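DNA polymerase sliding clamp (Archaeoglobus fulgidus, PDB 1RWZ) probably serves as a ring-shaped homotrimeric platform around DNA, tethering the polymerase and other processing proteins to it during replication. Local coordinates at residues I18-S23 against V234-A239; K140-A145 against F193-L198; K199-V204 against V221-E226. All coordinates share one frame; numbering follows the deposited sequence.

Contact 1 of 3, residues I18-S23 against V234-A239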
loop_
_atom_site.group_PDB
_atom_site.type_symbol
_atom_site.label_atom_id
_atom_site.label_comp_id
_atom_site.label_asym_id
_atom_site.label_seq_id
_atom_site.Cartn_x
_atom_site.Cartn_y
_atom_site.Cartn_z
ATOM N N ILE A 18 9.158 2.213 -21.787
ATOM C CA ILE A 18 10.337 2.813 -22.402
ATOM C C ILE A 18 11.328 3.352 -21.376
ATOM O O ILE A 18 12.530 3.110 -21.487
ATOM C CB ILE A 18 9.945 3.964 -23.357
ATOM C CG1 ILE A 18 9.129 3.410 -24.529
ATOM C CG2 ILE A 18 11.192 4.666 -23.886
ATOM C CD1 ILE A 18 8.576 4.478 -25.449
ATOM N N VAL A 19 10.826 4.072 -20.377
ATOM C CA VAL A 19 11.702 4.657 -19.366
ATOM C C VAL A 19 12.409 3.585 -18.539
ATOM O O VAL A 19 13.400 3.859 -17.859
ATOM C CB VAL A 19 10.916 5.630 -18.434
ATOM C CG1 VAL A 19 10.081 4.852 -17.438
ATOM C CG2 VAL A 19 11.887 6.568 -17.724
ATOM N N ALA A 20 11.903 2.358 -18.598
ATOM C CA ALA A 20 12.522 1.264 -17.867
ATOM C C ALA A 20 13.953 1.067 -18.374
ATOM O O ALA A 20 14.829 0.625 -17.629
ATOM C CB ALA A 20 11.717 -0.018 -18.060
ATOM N N LEU A 21 14.184 1.406 -19.640
ATOM C CA LEU A 21 15.506 1.248 -20.240
ATOM C C LEU A 21 16.264 2.542 -20.520
ATOM O O LEU A 21 17.481 2.586 -20.352
ATOM C CB LEU A 21 15.410 0.450 -21.549
ATOM C CG LEU A 21 14.885 -0.987 -21.486
ATOM C CD1 LEU A 21 15.061 -1.634 -22.858
ATOM C CD2 LEU A 21 15.630 -1.781 -20.424
ATOM N N VAL A 22 15.561 3.587 -20.954
ATOM C CA VAL A 22 16.216 4.855 -21.279
ATOM C C VAL A 22 15.501 6.086 -20.721
ATOM O O VAL A 22 14.307 6.042 -20.425
ATOM C CB VAL A 22 16.360 5.033 -22.811
ATOM C CG1 VAL A 22 17.244 3.923 -23.388
ATOM C CG2 VAL A 22 14.989 5.009 -23.474
ATOM N N SER A 23 16.235 7.189 -20.595
ATOM C CA SER A 23 15.665 8.422 -20.064
ATOM C C SER A 23 15.253 9.393 -21.166
ATOM O O SER A 23 14.568 10.384 -20.906
ATOM C CB SER A 23 16.662 9.095 -19.118
ATOM O OG SER A 23 17.844 9.455 -19.804
ATOM N N VAL A 234 4.436 -4.094 -27.027
ATOM C CA VAL A 234 5.683 -3.719 -26.383
ATOM C C VAL A 234 6.563 -4.953 -26.389
ATOM O O VAL A 234 6.299 -5.925 -25.681
ATOM C CB VAL A 234 5.451 -3.248 -24.932
ATOM C CG1 VAL A 234 6.785 -2.971 -24.248
ATOM C CG2 VAL A 234 4.587 -1.990 -24.937
ATOM N N GLU A 235 7.595 -4.915 -27.219
ATOM C CA GLU A 235 8.517 -6.030 -27.321
ATOM C C GLU A 235 9.833 -5.696 -26.642
ATOM O O GLU A 235 10.407 -4.628 -26.873
ATOM C CB GLU A 235 8.791 -6.376 -28.788
ATOM C CG GLU A 235 9.906 -7.414 -28.957
ATOM C CD GLU A 235 10.150 -7.817 -30.403
ATOM O OE1 GLU A 235 11.151 -8.519 -30.659
ATOM O OE2 GLU A 235 9.349 -7.444 -31.283
ATOM N N TYR A 236 10.280 -6.605 -25.786
ATOM C CA TYR A 236 11.556 -6.463 -25.104
ATOM C C TYR A 236 12.435 -7.581 -25.649
ATOM O O TYR A 236 11.972 -8.709 -25.843
ATOM C CB TYR A 236 11.411 -6.638 -23.590
ATOM C CG TYR A 236 10.886 -5.428 -22.843
ATOM C CD1 TYR A 236 9.667 -5.478 -22.159
ATOM C CD2 TYR A 236 11.632 -4.251 -22.775
ATOM C CE1 TYR A 236 9.210 -4.385 -21.422
ATOM C CE2 TYR A 236 11.187 -3.155 -22.043
ATOM C CZ TYR A 236 9.980 -3.227 -21.366
ATOM O OH TYR A 236 9.561 -2.154 -20.611
ATOM N N ILE A 237 13.694 -7.262 -25.918
ATOM C CA ILE A 237 14.641 -8.254 -26.412
ATOM C C ILE A 237 15.764 -8.249 -25.388
ATOM O O ILE A 237 16.269 -7.188 -25.018
ATOM C CB ILE A 237 15.185 -7.877 -27.805
ATOM C CG1 ILE A 237 14.022 -7.790 -28.798
ATOM C CG2 ILE A 237 16.201 -8.927 -28.269
ATOM C CD1 ILE A 237 14.409 -7.322 -30.184
ATOM N N LEU A 238 16.136 -9.435 -24.921
ATOM C CA LEU A 238 17.163 -9.564 -23.898
ATOM C C LEU A 238 18.307 -10.464 -24.337
ATOM O O LEU A 238 18.085 -11.601 -24.756
ATOM C CB LEU A 238 16.535 -10.125 -22.616
ATOM C CG LEU A 238 17.441 -10.404 -21.415
ATOM C CD1 LEU A 238 18.143 -9.118 -20.997
ATOM C CD2 LEU A 238 16.615 -10.962 -20.262
ATOM N N ALA A 239 19.530 -9.943 -24.235
ATOM C CA ALA A 239 20.730 -10.701 -24.604
ATOM C C ALA A 239 20.868 -11.921 -23.697
ATOM O O ALA A 239 20.508 -11.882 -22.517
ATOM C CB ALA A 239 21.975 -9.804 -24.481
#

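Contact 2 of 3, residues K140-A145 against F193-L198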
loop_
_atom_site.group_PDB
_atom_site.type_symbol
_atom_site.label_atom_id
_atom_site.label_comp_id
_atom_site.label_asym_id
_atom_site.label_seq_id
_atom_site.Cartn_x
_atom_site.Cartn_y
_atom_site.Cartn_z
ATOM N N LYS A 140 4.440 -14.283 -12.844
ATOM C CA LYS A 140 4.486 -15.060 -11.611
ATOM C C LYS A 140 5.648 -16.048 -11.638
ATOM O O LYS A 140 6.299 -16.285 -10.617
ATOM C CB LYS A 140 3.171 -15.820 -11.411
ATOM C CG LYS A 140 1.987 -14.937 -11.061
ATOM C CD LYS A 140 0.694 -15.748 -11.092
ATOM C CE LYS A 140 -0.515 -14.901 -10.733
ATOM N NZ LYS A 140 -0.463 -14.441 -9.317
ATOM N N ALA A 141 5.907 -16.629 -12.806
ATOM C CA ALA A 141 6.998 -17.583 -12.947
ATOM C C ALA A 141 8.326 -16.885 -12.666
ATOM O O ALA A 141 9.175 -17.411 -11.942
ATOM C CB ALA A 141 7.005 -18.177 -14.354
ATOM N N ILE A 142 8.497 -15.699 -13.241
ATOM C CA ILE A 142 9.719 -14.925 -13.049
ATOM C C ILE A 142 9.858 -14.513 -11.582
ATOM O O ILE A 142 10.957 -14.516 -11.028
ATOM C CB ILE A 142 9.728 -13.663 -13.950
ATOM C CG1 ILE A 142 9.672 -14.078 -15.425
ATOM C CG2 ILE A 142 10.969 -12.820 -13.687
ATOM C CD1 ILE A 142 10.793 -15.031 -15.856
ATOM N N ALA A 143 8.742 -14.165 -10.950
ATOM C CA ALA A 143 8.769 -13.765 -9.548
ATOM C C ALA A 143 9.216 -14.928 -8.670
ATOM O O ALA A 143 9.955 -14.735 -7.703
ATOM C CB ALA A 143 7.386 -13.272 -9.110
ATOM N N ALA A 144 8.769 -16.134 -9.006
ATOM C CA ALA A 144 9.141 -17.324 -8.245
ATOM C C ALA A 144 10.628 -17.621 -8.446
ATOM O O ALA A 144 11.353 -17.898 -7.489
ATOM C CB ALA A 144 8.303 -18.515 -8.694
ATOM N N ALA A 145 11.073 -17.558 -9.697
ATOM C CA ALA A 145 12.470 -17.814 -10.027
ATOM C C ALA A 145 13.390 -16.808 -9.342
ATOM O O ALA A 145 14.487 -17.156 -8.901
ATOM C CB ALA A 145 12.665 -17.753 -11.533
ATOM N N PHE A 193 18.995 -16.526 -19.126
ATOM C CA PHE A 193 18.847 -15.074 -19.037
ATOM C C PHE A 193 18.870 -14.523 -17.621
ATOM O O PHE A 193 18.650 -15.249 -16.653
ATOM C CB PHE A 193 17.527 -14.626 -19.683
ATOM C CG PHE A 193 17.367 -15.074 -21.102
ATOM C CD1 PHE A 193 16.616 -16.209 -21.408
ATOM C CD2 PHE A 193 18.000 -14.385 -22.131
ATOM C CE1 PHE A 193 16.505 -16.654 -22.723
ATOM C CE2 PHE A 193 17.898 -14.818 -23.450
ATOM C CZ PHE A 193 17.150 -15.958 -23.748
ATOM N N SER A 194 19.122 -13.219 -17.526
ATOM C CA SER A 194 19.150 -12.507 -16.254
ATOM C C SER A 194 17.738 -12.260 -15.737
ATOM O O SER A 194 16.906 -11.675 -16.434
ATOM C CB SER A 194 19.854 -11.161 -16.419
ATOM O OG SER A 194 19.393 -10.233 -15.448
ATOM N N VAL A 195 17.479 -12.692 -14.508
ATOM C CA VAL A 195 16.170 -12.509 -13.889
ATOM C C VAL A 195 15.872 -11.031 -13.644
ATOM O O VAL A 195 14.725 -10.602 -13.763
ATOM C CB VAL A 195 16.073 -13.269 -12.540
ATOM C CG1 VAL A 195 14.782 -12.900 -11.814
ATOM C CG2 VAL A 195 16.107 -14.767 -12.787
ATOM N N ASP A 196 16.902 -10.254 -13.307
ATOM C CA ASP A 196 16.725 -8.827 -13.040
ATOM C C ASP A 196 16.007 -8.110 -14.179
ATOM O O ASP A 196 15.055 -7.355 -13.949
ATOM C CB ASP A 196 18.073 -8.141 -12.793
ATOM C CG ASP A 196 18.742 -8.597 -11.509
ATOM O OD1 ASP A 196 18.066 -8.627 -10.459
ATOM O OD2 ASP A 196 19.953 -8.912 -11.546
ATOM N N TYR A 197 16.467 -8.333 -15.405
ATOM C CA TYR A 197 15.840 -7.701 -16.556
ATOM C C TYR A 197 14.434 -8.234 -16.817
ATOM O O TYR A 197 13.520 -7.462 -17.101
ATOM C CB TYR A 197 16.686 -7.888 -17.815
ATOM C CG TYR A 197 17.798 -6.872 -17.957
ATOM C CD1 TYR A 197 19.038 -7.071 -17.346
ATOM C CD2 TYR A 197 17.607 -5.713 -18.703
ATOM C CE1 TYR A 197 20.065 -6.134 -17.483
ATOM C CE2 TYR A 197 18.624 -4.768 -18.844
ATOM C CZ TYR A 197 19.850 -4.989 -18.232
ATOM O OH TYR A 197 20.856 -4.059 -18.384
ATOM N N LEU A 198 14.268 -9.550 -16.724
ATOM C CA LEU A 198 12.966 -10.166 -16.963
ATOM C C LEU A 198 11.930 -9.635 -15.980
ATOM O O LEU A 198 10.782 -9.380 -16.349
ATOM C CB LEU A 198 13.068 -11.689 -16.841
ATOM C CG LEU A 198 13.909 -12.376 -17.925
ATOM C CD1 LEU A 198 14.107 -13.844 -17.582
ATOM C CD2 LEU A 198 13.212 -12.228 -19.273
#

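Contact 3 of 3, residues K199-V204 against V221-E226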
loop_
_atom_site.group_PDB
_atom_site.type_symbol
_atom_site.label_atom_id
_atom_site.label_comp_id
_atom_site.label_asym_id
_atom_site.label_seq_id
_atom_site.Cartn_x
_atom_site.Cartn_y
_atom_site.Cartn_z
ATOM N N LYS A 199 12.342 -9.462 -14.730
ATOM C CA LYS A 199 11.440 -8.956 -13.705
ATOM C C LYS A 199 11.023 -7.526 -14.040
ATOM O O LYS A 199 9.851 -7.167 -13.903
ATOM C CB LYS A 199 12.126 -9.009 -12.336
ATOM C CG LYS A 199 11.214 -8.715 -11.160
ATOM C CD LYS A 199 11.966 -8.914 -9.856
ATOM C CE LYS A 199 11.089 -8.646 -8.647
ATOM N NZ LYS A 199 11.877 -8.757 -7.386
ATOM N N GLU A 200 11.976 -6.715 -14.497
ATOM C CA GLU A 200 11.696 -5.327 -14.858
ATOM C C GLU A 200 10.719 -5.260 -16.034
ATOM O O GLU A 200 9.789 -4.449 -16.035
ATOM C CB GLU A 200 13.000 -4.604 -15.219
ATOM C CG GLU A 200 12.879 -3.093 -15.389
ATOM C CD GLU A 200 12.414 -2.386 -14.125
ATOM O OE1 GLU A 200 12.797 -2.815 -13.017
ATOM O OE2 GLU A 200 11.672 -1.388 -14.239
ATOM N N PHE A 201 10.929 -6.118 -17.031
ATOM C CA PHE A 201 10.055 -6.166 -18.206
ATOM C C PHE A 201 8.594 -6.379 -17.798
ATOM O O PHE A 201 7.696 -5.703 -18.293
ATOM C CB PHE A 201 10.437 -7.333 -19.122
ATOM C CG PHE A 201 11.806 -7.231 -19.739
ATOM C CD1 PHE A 201 12.405 -8.364 -20.287
ATOM C CD2 PHE A 201 12.483 -6.019 -19.802
ATOM C CE1 PHE A 201 13.661 -8.295 -20.893
ATOM C CE2 PHE A 201 13.745 -5.939 -20.407
ATOM C CZ PHE A 201 14.330 -7.078 -20.953
ATOM N N CYS A 202 8.375 -7.337 -16.903
ATOM C CA CYS A 202 7.032 -7.689 -16.458
ATOM C C CYS A 202 6.283 -6.638 -15.650
ATOM O O CYS A 202 5.084 -6.785 -15.411
ATOM C CB CYS A 202 7.078 -8.996 -15.661
ATOM S SG CYS A 202 7.562 -10.426 -16.645
ATOM N N LYS A 203 6.966 -5.576 -15.241
ATOM C CA LYS A 203 6.303 -4.542 -14.453
ATOM C C LYS A 203 5.186 -3.801 -15.187
ATOM O O LYS A 203 4.318 -3.203 -14.549
ATOM C CB LYS A 203 7.333 -3.544 -13.919
ATOM C CG LYS A 203 8.158 -4.122 -12.783
ATOM C CD LYS A 203 9.180 -3.134 -12.262
ATOM C CE LYS A 203 9.962 -3.750 -11.114
ATOM N NZ LYS A 203 11.031 -2.841 -10.612
ATOM N N VAL A 204 5.194 -3.842 -16.515
ATOM C CA VAL A 204 4.151 -3.166 -17.287
ATOM C C VAL A 204 3.073 -4.135 -17.763
ATOM O O VAL A 204 2.133 -3.737 -18.456
ATOM C CB VAL A 204 4.731 -2.438 -18.527
ATOM C CG1 VAL A 204 5.683 -1.331 -18.085
ATOM C CG2 VAL A 204 5.442 -3.430 -19.440
ATOM N N VAL A 221 16.295 -13.439 -26.430
ATOM C CA VAL A 221 14.899 -13.853 -26.445
ATOM C C VAL A 221 14.042 -12.638 -26.790
ATOM O O VAL A 221 14.386 -11.508 -26.432
ATOM C CB VAL A 221 14.468 -14.436 -25.065
ATOM C CG1 VAL A 221 14.656 -13.394 -23.961
ATOM C CG2 VAL A 221 13.017 -14.906 -25.121
ATOM N N ARG A 222 12.958 -12.863 -27.530
ATOM C CA ARG A 222 12.034 -11.790 -27.878
ATOM C C ARG A 222 10.777 -12.023 -27.041
ATOM O O ARG A 222 10.203 -13.110 -27.075
ATOM C CB ARG A 222 11.638 -11.831 -29.360
ATOM C CG ARG A 222 12.739 -11.511 -30.363
ATOM C CD ARG A 222 12.179 -11.621 -31.787
ATOM N NE ARG A 222 11.054 -10.712 -31.998
ATOM C CZ ARG A 222 10.085 -10.894 -32.893
ATOM N NH1 ARG A 222 10.088 -11.963 -33.683
ATOM N NH2 ARG A 222 9.099 -10.007 -32.993
ATOM N N LEU A 223 10.372 -11.006 -26.290
ATOM C CA LEU A 223 9.185 -11.077 -25.447
ATOM C C LEU A 223 8.211 -10.033 -25.968
ATOM O O LEU A 223 8.348 -8.846 -25.686
ATOM C CB LEU A 223 9.559 -10.782 -23.992
ATOM C CG LEU A 223 10.596 -11.752 -23.412
ATOM C CD1 LEU A 223 11.070 -11.254 -22.054
ATOM C CD2 LEU A 223 9.998 -13.146 -23.295
ATOM N N VAL A 224 7.234 -10.479 -26.746
ATOM C CA VAL A 224 6.268 -9.562 -27.318
ATOM C C VAL A 224 5.012 -9.498 -26.462
ATOM O O VAL A 224 4.195 -10.422 -26.465
ATOM C CB VAL A 224 5.892 -9.985 -28.751
ATOM C CG1 VAL A 224 5.021 -8.920 -29.409
ATOM C CG2 VAL A 224 7.162 -10.207 -29.572
ATOM N N PHE A 225 4.878 -8.405 -25.719
ATOM C CA PHE A 225 3.717 -8.193 -24.867
ATOM C C PHE A 225 2.673 -7.358 -25.614
ATOM O O PHE A 225 3.015 -6.412 -26.327
ATOM C CB PHE A 225 4.089 -7.414 -23.594
ATOM C CG PHE A 225 5.005 -8.145 -22.659
ATOM C CD1 PHE A 225 6.389 -8.064 -22.811
ATOM C CD2 PHE A 225 4.490 -8.880 -21.598
ATOM C CE1 PHE A 225 7.241 -8.699 -21.914
ATOM C CE2 PHE A 225 5.332 -9.521 -20.695
ATOM C CZ PHE A 225 6.717 -9.428 -20.853
ATOM N N GLU A 226 1.404 -7.723 -25.456
ATOM C CA GLU A 226 0.304 -6.963 -26.046
ATOM C C GLU A 226 -0.411 -6.453 -24.803
ATOM O O GLU A 226 -0.978 -7.227 -24.029
ATOM C CB GLU A 226 -0.570 -7.866 -26.919
ATOM C CG GLU A 226 0.214 -8.348 -28.133
ATOM C CD GLU A 226 -0.591 -9.198 -29.088
ATOM O OE1 GLU A 226 -1.420 -8.642 -29.838
ATOM O OE2 GLU A 226 -0.388 -10.426 -29.086
#

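Contact 1 of 3, residues I18-S23 against V234-A239
Leu21, the residue of 18-23 that meets the Tyr236 ring, donates its backbone N-H to Ile18 O at 3.0 Å, and the same oxygen also accepts Val22 N at 3.1 Å. One carbonyl thus holds two successive N-H groups, which curls the chain tightly near the end of helix 8-19. Ala20 and Leu21 lie in this curl, and both point their beta carbons toward strand 232-238, whereas Ile18 and Val19 turn the other way.

From the strand a single residue answers. Tyr236 stands with CG anti to its carbonyl carbon (chi1 -79°), and from that position the ring spans the gap to the turn. Two parts of it touch. Leu21 approaches at the edge of the ring, near its plane, with CD1 lying 4.2 Å from Tyr236 CE2. Beyond the ring, Tyr236 OH rests 4.0 Å from Ala20 CB. Both are van der Waals contacts, and the 114 Å² buried between the segments is correspondingly small, more than half of it on Tyr236.

The polar end of the ring is satisfied from helix 8-19: the hydroxyl hydrogen-bonds to the carbonyl oxygen of Ala17. That bond fixes the far end of the side chain, and the ring of Phe201 stacks on Tyr236, while Leu21 comes at its edge.

Strand 232-238 is bordered by strands 45-52 and 221-227, and Val47 of the former lies against both Leu21 and Tyr236. Ile18 and Val19 meanwhile pack on helix 71-78, and Ala20 meets Glu200 of helix 195-201. The contact therefore sets the turn following helix 8-19, in the N-terminal domain, against a C-terminal-domain strand, at the seam where the two halves of the clamp subunit share one continuous antiparallel sheet.

Contact 2 of 3, residues K140-A145 against F193-L198
Ile142 holds its CG2 methyl anti to the backbone N (chi1 -61°), and a chi2 of -56° places CD1, so that both methyls meet Leu198 of helix 195-201. In Leu198, CG is anti to the carbonyl carbon (chi1 -67°) and an extended second torsion carries CD1 to the contact. The two side chains cross at about a right angle. Their ends meet at 3.9 Å between Ile142 CD1 and Leu198 CD1; nearer the backbone, Ile142 CG2 comes to 4.0 Å from Leu198 CB.

The same CG2 methyl also meets Val195, one turn earlier, whose CG1 lies 4.2 Å from it. Here the backbones make their closest approach, with Ile142 CA 6.9 Å from Val195 CA. The contact is van der Waals throughout, with Ile142 O also resting against Val195 CG1, and all three residues are buried.

Ser194 occupies the N-cap position of helix 195-201, and its OG accepts Tyr197 N across a long 3.5 Å. Although nearly straight, this capping bond is weak.

Strand 151-157 lies against both helices, with Val152 touching Val195, Leu198 and Ala145, and Phe154 touching Leu198. Ala141 and Ala144 pack on strand 170-176, while Leu198 also reaches strand 232-238 at Leu238. The contact thus packs the two helices of the C-terminal domain together against its sheets.

Contact 3 of 3, residues K199-V204 against V221-E226
Phe201 and Leu223 form the tight part of this contact: Leu223 CD1 lies 3.6 Å from Phe201 CD1 and 4.1 Å from Phe201 CE1. The methyl approaches the ring obliquely, and it is the one atom of Leu223 that makes both close approaches. The two side chains cross at about a right angle. Both residues keep CG anti to the carbonyl carbon (chi1 -65° for Phe201, -59° for Leu223), which sends each side chain into the space between helix and strand.

Further along, the fit relaxes. Phe225 CE1 is 4.5 Å from Phe201 CB, and Phe225 CZ is 4.4 Å from Cys202 SG; Phe201 CB and Cys202 SG both approach the Phe225 ring obliquely. The backbones stay well apart, with 8.8 Å between Phe201 CA and Leu223 CA and 9.1 Å between Cys202 CA and Phe225 CA. All four residues are buried, and what joins them is apolar packing. Cys202 O accepts a hydrogen bond from Lys139 NZ.

The side of 199-204 turned from the strand is chemically different. Glu200 and Lys203 form a salt bridge there, Lys203 NZ meeting Glu200 OE1 at 3.0 Å on the syn side but 31° out of the carboxylate plane. Lys199, exposed like Lys203, pairs with Asp146.

A helix laid by its apolar side on an antiparallel sheet, with its charged side turned outward, is the building pattern of the sliding-clamp domain. In PCNA rings such helices line the central hole through which DNA passes, and the charged side of 199-204 probably faces it.

Contact 1 sets a turn after a helix on a strand, contact 2 packs helix on helix, and contact 3 lays a helix on a strand. All are buried, but their chemistry differs: a hydroxyl-bearing tyrosine carries contact 1, contact 2 is aliphatic, and contact 3 is aromatic and sulfur packing. Contacts 1 and 3, about 8 Å apart between centres, use neighbouring strands tied by the Arg222–Glu235 salt bridge. Contact 2, centred about 15 Å from the chain centre, shares helix 195-201 with contact 3; Leu198 CD2 comes to 3.6 Å from Leu223 CD1. Contact 1 alone joins the N- and C-terminal family regions, its loop enclosing the others.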